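PDB 4KG7: peptidase S8 and S53, subtilisin, kexin, sedolisin from Mycobacterium smegmatis, which probably cleaves peptide bonds as the subtilisin-like serine protease (mycosin) of the ESX-3 type VII secretion system. Local coordinates for residues L199-L204 and W255-V259; A226-N230 and G245-V249; T275-P279 and S360-G364. All coordinates share one frame; numbering follows the deposited sequence.

The three contacts lie on one subtilisin-fold domain, around its parallel sheet. Contact 1 packs helix 193-205 against the loop that leads into strand 259-265. Contact 2 lies between its segments in sequence and closes the loop running into strand 248-251. Contact 3 comes later and joins the loop before strand 281-286 to that before helix 370-375. Contacts 2 and 3, with centres about 11 Å apart, touch through S229 and N230 with A277, and through E228 and S248 with M276. Side chains in them come within about 10 to 11 Å of that of S319, the predicted nucleophile. Contact 1 is about 21 and 19 Å from them, centre to centre, and away from the predicted triad.

Contact 1: residues L199-L204 and W255-V259; sequences LRYAAL and WQPYV
Y258 lays its ring against the side chain of R200, and this pair forms the more exposed side of the contact. It is a CH-pi contact: R200 CB sits 3.9 Å from the centroid of the Y258 ring, over the face and 17° off the ring normal. The R200 chain leaves with CG anti to the backbone N (chi1 -176°) and stays extended as far as NE, which carries it along the ring toward the hydroxyl. R200 CD passes 3.4 Å from Y258 OH. The guanidinium plane stands almost upright to the ring, 85° apart, with the hydroxyl at its edge. No hydrogen bond joins the two. P257 CD lies over the opposite face of the ring, at its centre, so the ring is sandwiched between proline and arginine. The peptide bond before P257 is cis.

The other contacts are apolar. L204 CD1 meets the edge of the same ring, 4.1 Å from Y258 CE1. A203 CB lies 4.0 Å from Y258 CB, and the CA atoms of these two residues are the nearest pair between the segments. Deeper in, L199 CD1 reaches W255 CB at 3.5 Å, and the two side chains cross at about a right angle. CD1 also touches V259 CG2, and L199 CD2 meets that same V259 CG2 at 4.1 Å. The indole is tied down separately, since W255 NE1 bonds to Q192 OE1.

No hydrogen bond crosses between the segments. Within the loop, Q256 NE2 donates to V259 O at 2.8 Å, and also to S253 O.

The contact joins helix 193-205 to the entry of strand 259-265. Behind it, L199 also touches V165 of helix 150-170 and I210 of strand 209-213, while V259 packs on A212 of the same strand.

Contact 2: residues A226-N230 and G245-V249; sequences ACESN and GVTSV
N230 reaches across with its amide and binds the backbone of T247 and S248 on both its atoms. N230 OD1 accepts from T247 N at 2.8 Å and from S248 N at 2.9 Å. The S248 bond uses a lone pair in the carbonyl plane; the T247 donor is tilted 25° from that plane. N230 ND2 donates a hydrogen bond to S248 O at 2.9 Å, nearly in the amide plane. These three bonds, with a fourth from ND2 to A277 O, fix the rotation of this buried amide.

S248 answers with its hydroxyl. Its OG is anti to the backbone N (chi1 -179°), which brings it to E228 N, a 3.1 Å bond at 163°.

Waters form the next shell. One links A226 O to S248 OG. Two more meet at T247 OG1, one from E228 OE1 and one from S229 O.

Farther out, C227 is tied to C183 by a disulfide, and S229 OG bonds to A277 N. The contact thus sets the loop after strand 209-213 against the start of strand 248-251, which pairs antiparallel with strand 182-185 through V249 and L184.

Contact 3: residues T275-P279 and S360-G364; sequences TMAGP and SNLIG
T275 meets L362 through its methyl. T275 CG2 is 3.9 Å from L362 CD2, and the side chains lie at a slant to each other. The methyl sits between the backbone N and the carbonyl carbon, while OG1 is anti to the N (chi1 -153°). OG1 accepts from A264 N and donates to a water at 2.7 Å. That water donates in turn to M276 O and L362 O, so one molecule bridges the two backbones.

M276 turns its side chain away from 360-364. It is extended, and it runs toward C227, S248 and S250.

A277 makes contact through CB and CA. Its CB packs 3.7 Å from L362 CD2. Its CA makes a short CA-H...O contact of 3.1 Å with N361 O.

G278 carries the one direct hydrogen bond across the contact. Its N donates to the same N361 O at 2.9 Å and 156°, with the donor tilted 22° from the carbonyl plane. N361 O thus receives both an N-H and a C-H from neighbouring residues. The N361 side chain lies against G278 O, with N361 CG 3.3 Å from it.

P279 is the second partner of that side chain. Its CA lies 3.7 Å from N361 OD1. N361 ND2 is held by R241 O, outside the two segments.

The turn at 360-364 is braced from within. S360 OG accepts from L362 N and I363 N, an ST turn and ST motif together. S360 and G364 also exchange two backbone hydrogen bonds.

The contact lies beside strands 259-265 and 281-286, of which 281-286 is outermost in the parallel sheet. It joins the loop between them to the turn between helices 341-350 and 370-375. A277 continues from it into 226-230 through S229 and N230.

Contact 1: residues L199-L204 and W255-V259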
loop_
_atom_site.group_PDB
_atom_site.type_symbol
_atom_site.label_atom_id
_atom_site.label_comp_id
_atom_site.label_asym_id
_atom_site.label_seq_id
_atom_site.Cartn_x
_atom_site.Cartn_y
_atom_site.Cartn_z
ATOM N N LEU A 199 13.125 5.634 4.330
ATOM C CA LEU A 199 12.048 5.116 5.182
ATOM C C LEU A 199 12.238 5.483 6.639
ATOM O O LEU A 199 11.286 5.843 7.304
ATOM C CB LEU A 199 11.942 3.604 5.034
ATOM C CG LEU A 199 11.562 3.110 3.621
ATOM C CD1 LEU A 199 11.899 1.645 3.497
ATOM C CD2 LEU A 199 10.093 3.371 3.270
ATOM N N ARG A 200 13.472 5.405 7.121
ATOM C CA ARG A 200 13.788 5.846 8.467
ATOM C C ARG A 200 13.528 7.331 8.679
ATOM O O ARG A 200 12.991 7.726 9.700
ATOM C CB ARG A 200 15.236 5.503 8.817
ATOM C CG ARG A 200 15.613 5.846 10.244
ATOM C CD ARG A 200 17.034 5.448 10.565
ATOM N NE ARG A 200 17.508 5.998 11.836
ATOM C CZ ARG A 200 17.978 7.236 11.997
ATOM N NH1 ARG A 200 17.989 8.122 11.005
ATOM N NH2 ARG A 200 18.410 7.624 13.187
ATOM N N TYR A 201 13.938 8.160 7.727
ATOM C CA TYR A 201 13.659 9.601 7.777
ATOM C C TYR A 201 12.177 9.897 7.894
ATOM O O TYR A 201 11.713 10.658 8.756
ATOM C CB TYR A 201 14.249 10.268 6.545
ATOM C CG TYR A 201 13.872 11.718 6.358
ATOM C CD1 TYR A 201 14.440 12.700 7.133
ATOM C CD2 TYR A 201 12.913 12.085 5.430
ATOM C CE1 TYR A 201 14.089 14.024 6.969
ATOM C CE2 TYR A 201 12.563 13.409 5.223
ATOM C CZ TYR A 201 13.141 14.380 6.022
ATOM O OH TYR A 201 12.854 15.707 5.875
ATOM N N ALA A 202 11.398 9.244 7.042
ATOM C CA ALA A 202 9.964 9.479 7.014
ATOM C C ALA A 202 9.293 8.952 8.276
ATOM O O ALA A 202 8.393 9.588 8.793
ATOM C CB ALA A 202 9.329 8.860 5.771
ATOM N N ALA A 203 9.730 7.779 8.754
ATOM C CA ALA A 203 9.051 7.149 9.896
ATOM C C ALA A 203 9.409 7.753 11.235
ATOM O O ALA A 203 8.542 7.804 12.089
ATOM C CB ALA A 203 9.292 5.661 9.925
ATOM N N LEU A 204 10.639 8.213 11.398
ATOM C CA LEU A 204 11.107 8.715 12.695
ATOM C C LEU A 204 11.134 10.251 12.716
ATOM O O LEU A 204 10.264 10.893 13.334
ATOM C CB LEU A 204 12.459 8.062 13.054
ATOM C CG LEU A 204 12.438 6.538 13.233
ATOM C CD1 LEU A 204 13.771 6.084 13.812
ATOM C CD2 LEU A 204 11.277 6.049 14.062
ATOM N N TRP A 255 11.721 -3.724 5.299
ATOM C CA TRP A 255 12.335 -2.652 6.088
ATOM C C TRP A 255 11.617 -2.423 7.415
ATOM O O TRP A 255 11.206 -1.316 7.739
ATOM C CB TRP A 255 12.462 -1.350 5.251
ATOM C CG TRP A 255 13.705 -1.321 4.448
ATOM C CD1 TRP A 255 13.845 -1.487 3.091
ATOM C CD2 TRP A 255 15.014 -1.144 4.962
ATOM N NE1 TRP A 255 15.173 -1.391 2.742
ATOM C CE2 TRP A 255 15.914 -1.180 3.875
ATOM C CE3 TRP A 255 15.513 -0.914 6.244
ATOM C CZ2 TRP A 255 17.287 -1.044 4.051
ATOM C CZ3 TRP A 255 16.877 -0.767 6.416
ATOM C CH2 TRP A 255 17.745 -0.831 5.331
ATOM N N GLN A 256 11.579 -3.459 8.245
ATOM C CA GLN A 256 11.168 -3.338 9.618
ATOM C C GLN A 256 12.254 -2.545 10.367
ATOM O O GLN A 256 13.456 -2.698 10.088
ATOM C CB GLN A 256 10.976 -4.749 10.199
ATOM C CG GLN A 256 9.916 -5.535 9.453
ATOM C CD GLN A 256 8.597 -4.823 9.452
ATOM O OE1 GLN A 256 8.063 -4.547 10.515
ATOM N NE2 GLN A 256 8.136 -4.405 8.285
ATOM N N PRO A 257 11.849 -1.696 11.327
ATOM C CA PRO A 257 10.506 -1.452 11.851
ATOM C C PRO A 257 9.758 -0.284 11.227
ATOM O O PRO A 257 8.674 0.067 11.686
ATOM C CB PRO A 257 10.781 -1.152 13.322
ATOM C CG PRO A 257 12.040 -0.384 13.255
ATOM C CD PRO A 257 12.861 -1.055 12.180
ATOM N N TYR A 258 10.300 0.297 10.168
ATOM C CA TYR A 258 9.788 1.558 9.628
ATOM C C TYR A 258 8.465 1.425 8.860
ATOM O O TYR A 258 7.757 2.423 8.672
ATOM C CB TYR A 258 10.837 2.180 8.715
ATOM C CG TYR A 258 12.194 2.220 9.366
ATOM C CD1 TYR A 258 12.415 2.903 10.581
ATOM C CD2 TYR A 258 13.259 1.567 8.806
ATOM C CE1 TYR A 258 13.660 2.893 11.182
ATOM C CE2 TYR A 258 14.511 1.576 9.383
ATOM C CZ TYR A 258 14.716 2.247 10.573
ATOM O OH TYR A 258 15.984 2.224 11.115
ATOM N N VAL A 259 8.176 0.208 8.392
ATOM C CA VAL A 259 7.086 -0.070 7.484
ATOM C C VAL A 259 6.162 -1.106 8.136
ATOM O O VAL A 259 6.655 -2.076 8.733
ATOM C CB VAL A 259 7.608 -0.661 6.170
ATOM C CG1 VAL A 259 6.448 -1.097 5.270
ATOM C CG2 VAL A 259 8.543 0.323 5.449
#

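Contact 2: residues A226-N230 and G245-V249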
loop_
_atom_site.group_PDB
_atom_site.type_symbol
_atom_site.label_atom_id
_atom_site.label_comp_id
_atom_site.label_asym_id
_atom_site.label_seq_id
_atom_site.Cartn_x
_atom_site.Cartn_y
_atom_site.Cartn_z
ATOM N N ALA A 226 9.241 -12.411 -9.741
ATOM C CA ALA A 226 7.971 -12.900 -9.260
ATOM C C ALA A 226 8.112 -13.084 -7.744
ATOM O O ALA A 226 9.064 -13.690 -7.265
ATOM C CB ALA A 226 7.594 -14.215 -9.944
ATOM N N CYS A 227 7.178 -12.524 -7.006
ATOM C CA CYS A 227 7.107 -12.711 -5.560
ATOM C C CYS A 227 6.727 -14.151 -5.205
ATOM O O CYS A 227 5.851 -14.720 -5.843
ATOM C CB CYS A 227 6.048 -11.774 -4.995
ATOM S SG CYS A 227 6.408 -10.006 -5.209
ATOM N N GLU A 228 7.352 -14.735 -4.184
ATOM C CA GLU A 228 6.968 -16.060 -3.728
ATOM C C GLU A 228 6.903 -16.088 -2.218
ATOM O O GLU A 228 7.733 -15.466 -1.542
ATOM C CB GLU A 228 7.978 -17.117 -4.211
ATOM C CG GLU A 228 7.912 -17.367 -5.703
ATOM C CD GLU A 228 8.970 -18.326 -6.232
ATOM O OE1 GLU A 228 9.805 -18.858 -5.451
ATOM O OE2 GLU A 228 8.965 -18.532 -7.472
ATOM N N SER A 229 5.917 -16.792 -1.675
ATOM C CA SER A 229 5.849 -16.973 -0.244
ATOM C C SER A 229 7.115 -17.613 0.294
ATOM O O SER A 229 7.647 -18.566 -0.282
ATOM C CB SER A 229 4.649 -17.829 0.123
ATOM O OG SER A 229 3.465 -17.053 0.096
ATOM N N ASN A 230 7.545 -17.113 1.455
ATOM C CA ASN A 230 8.716 -17.628 2.166
ATOM C C ASN A 230 8.346 -18.703 3.176
ATOM O O ASN A 230 7.193 -18.788 3.591
ATOM C CB ASN A 230 9.389 -16.471 2.864
ATOM C CG ASN A 230 9.968 -15.501 1.882
ATOM O OD1 ASN A 230 10.930 -15.832 1.183
ATOM N ND2 ASN A 230 9.360 -14.314 1.768
ATOM N N GLY A 245 15.313 -18.204 6.484
ATOM C CA GLY A 245 14.785 -18.988 5.383
ATOM C C GLY A 245 14.266 -18.190 4.205
ATOM O O GLY A 245 13.835 -18.770 3.225
ATOM N N VAL A 246 14.299 -16.863 4.271
ATOM C CA VAL A 246 13.711 -16.051 3.199
ATOM C C VAL A 246 14.391 -16.303 1.862
ATOM O O VAL A 246 15.621 -16.308 1.787
ATOM C CB VAL A 246 13.774 -14.556 3.548
ATOM C CG1 VAL A 246 13.462 -13.690 2.342
ATOM C CG2 VAL A 246 12.769 -14.287 4.656
ATOM N N THR A 247 13.580 -16.522 0.824
ATOM C CA THR A 247 14.066 -16.674 -0.542
ATOM C C THR A 247 13.607 -15.531 -1.453
ATOM O O THR A 247 14.209 -15.329 -2.513
ATOM C CB THR A 247 13.595 -18.003 -1.159
ATOM O OG1 THR A 247 12.154 -18.038 -1.221
ATOM C CG2 THR A 247 14.101 -19.184 -0.388
ATOM N N SER A 248 12.531 -14.832 -1.062
ATOM C CA SER A 248 11.940 -13.782 -1.891
ATOM C C SER A 248 11.689 -12.582 -1.005
ATOM O O SER A 248 10.913 -12.676 -0.049
ATOM C CB SER A 248 10.615 -14.290 -2.452
ATOM O OG SER A 248 9.981 -13.345 -3.294
ATOM N N VAL A 249 12.381 -11.494 -1.303
ATOM C CA VAL A 249 12.345 -10.275 -0.485
ATOM C C VAL A 249 11.285 -9.332 -1.023
ATOM O O VAL A 249 11.341 -8.950 -2.179
ATOM C CB VAL A 249 13.707 -9.569 -0.478
ATOM C CG1 VAL A 249 13.657 -8.246 0.271
ATOM C CG2 VAL A 249 14.764 -10.484 0.139
HETATM O O HOH W 1 11.271 -13.084 -5.601
HETATM O O HOH W 2 11.651 -17.714 -3.900
HETATM O O HOH W 3 10.237 -19.548 -0.581
#

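Contact 3: residues T275-P279 and S360-G364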
loop_
_atom_site.group_PDB
_atom_site.type_symbol
_atom_site.label_atom_id
_atom_site.label_comp_id
_atom_site.label_asym_id
_atom_site.label_seq_id
_atom_site.Cartn_x
_atom_site.Cartn_y
_atom_site.Cartn_z
ATOM N N THR A 275 -1.798 -14.397 -0.548
ATOM C CA THR A 275 -1.021 -13.442 0.249
ATOM C C THR A 275 0.402 -13.963 0.443
ATOM O O THR A 275 0.591 -15.132 0.795
ATOM C CB THR A 275 -1.751 -13.025 1.542
ATOM O OG1 THR A 275 -1.321 -11.710 1.949
ATOM C CG2 THR A 275 -1.551 -14.005 2.662
ATOM N N MET A 276 1.395 -13.104 0.227
ATOM C CA MET A 276 2.803 -13.558 0.263
ATOM C C MET A 276 3.295 -13.677 1.697
ATOM O O MET A 276 3.350 -12.668 2.409
ATOM C CB MET A 276 3.690 -12.579 -0.475
ATOM C CG MET A 276 5.148 -13.006 -0.530
ATOM S SD MET A 276 6.100 -11.760 -1.410
ATOM C CE MET A 276 7.746 -12.203 -0.899
ATOM N N ALA A 277 3.759 -14.853 2.093
ATOM C CA ALA A 277 4.266 -15.053 3.444
ATOM C C ALA A 277 5.646 -14.449 3.582
ATOM O O ALA A 277 6.490 -14.619 2.718
ATOM C CB ALA A 277 4.362 -16.521 3.768
ATOM N N GLY A 278 5.876 -13.765 4.693
ATOM C CA GLY A 278 7.214 -13.302 5.019
ATOM C C GLY A 278 7.290 -12.929 6.486
ATOM O O GLY A 278 6.258 -12.639 7.110
ATOM N N PRO A 279 8.508 -12.852 7.026
ATOM C CA PRO A 279 8.735 -12.596 8.469
ATOM C C PRO A 279 8.466 -11.161 8.887
ATOM O O PRO A 279 8.467 -10.872 10.081
ATOM C CB PRO A 279 10.216 -12.935 8.647
ATOM C CG PRO A 279 10.804 -12.619 7.326
ATOM C CD PRO A 279 9.781 -13.080 6.316
ATOM N N SER A 360 1.654 -14.179 12.559
ATOM C CA SER A 360 1.587 -15.029 11.394
ATOM C C SER A 360 2.459 -14.410 10.304
ATOM O O SER A 360 2.453 -13.196 10.133
ATOM C CB SER A 360 0.141 -15.020 10.917
ATOM O OG SER A 360 0.017 -15.533 9.602
ATOM N N ASN A 361 3.181 -15.227 9.547
ATOM C CA ASN A 361 3.891 -14.703 8.394
ATOM C C ASN A 361 2.958 -14.446 7.209
ATOM O O ASN A 361 3.368 -13.882 6.194
ATOM C CB ASN A 361 5.060 -15.602 8.018
ATOM C CG ASN A 361 6.258 -15.433 8.941
ATOM O OD1 ASN A 361 6.207 -14.765 9.989
ATOM N ND2 ASN A 361 7.372 -16.021 8.530
ATOM N N LEU A 362 1.701 -14.879 7.327
ATOM C CA LEU A 362 0.701 -14.540 6.308
ATOM C C LEU A 362 -0.017 -13.225 6.632
ATOM O O LEU A 362 -0.195 -12.379 5.782
ATOM C CB LEU A 362 -0.310 -15.684 6.157
ATOM C CG LEU A 362 0.228 -17.004 5.633
ATOM C CD1 LEU A 362 -0.862 -18.056 5.835
ATOM C CD2 LEU A 362 0.661 -16.901 4.177
ATOM N N ILE A 363 -0.446 -13.071 7.877
ATOM C CA ILE A 363 -1.331 -11.962 8.247
ATOM C C ILE A 363 -0.884 -11.180 9.484
ATOM O O ILE A 363 -1.615 -10.320 9.976
ATOM C CB ILE A 363 -2.808 -12.411 8.345
ATOM C CG1 ILE A 363 -2.984 -13.439 9.449
ATOM C CG2 ILE A 363 -3.287 -12.918 6.988
ATOM C CD1 ILE A 363 -4.441 -13.789 9.712
ATOM N N GLY A 364 0.325 -11.451 9.978
ATOM C CA GLY A 364 0.864 -10.662 11.095
ATOM C C GLY A 364 -0.006 -10.850 12.321
ATOM O O GLY A 364 -0.300 -11.990 12.700
HETATM O O HOH W 4 0.924 -11.593 3.370
#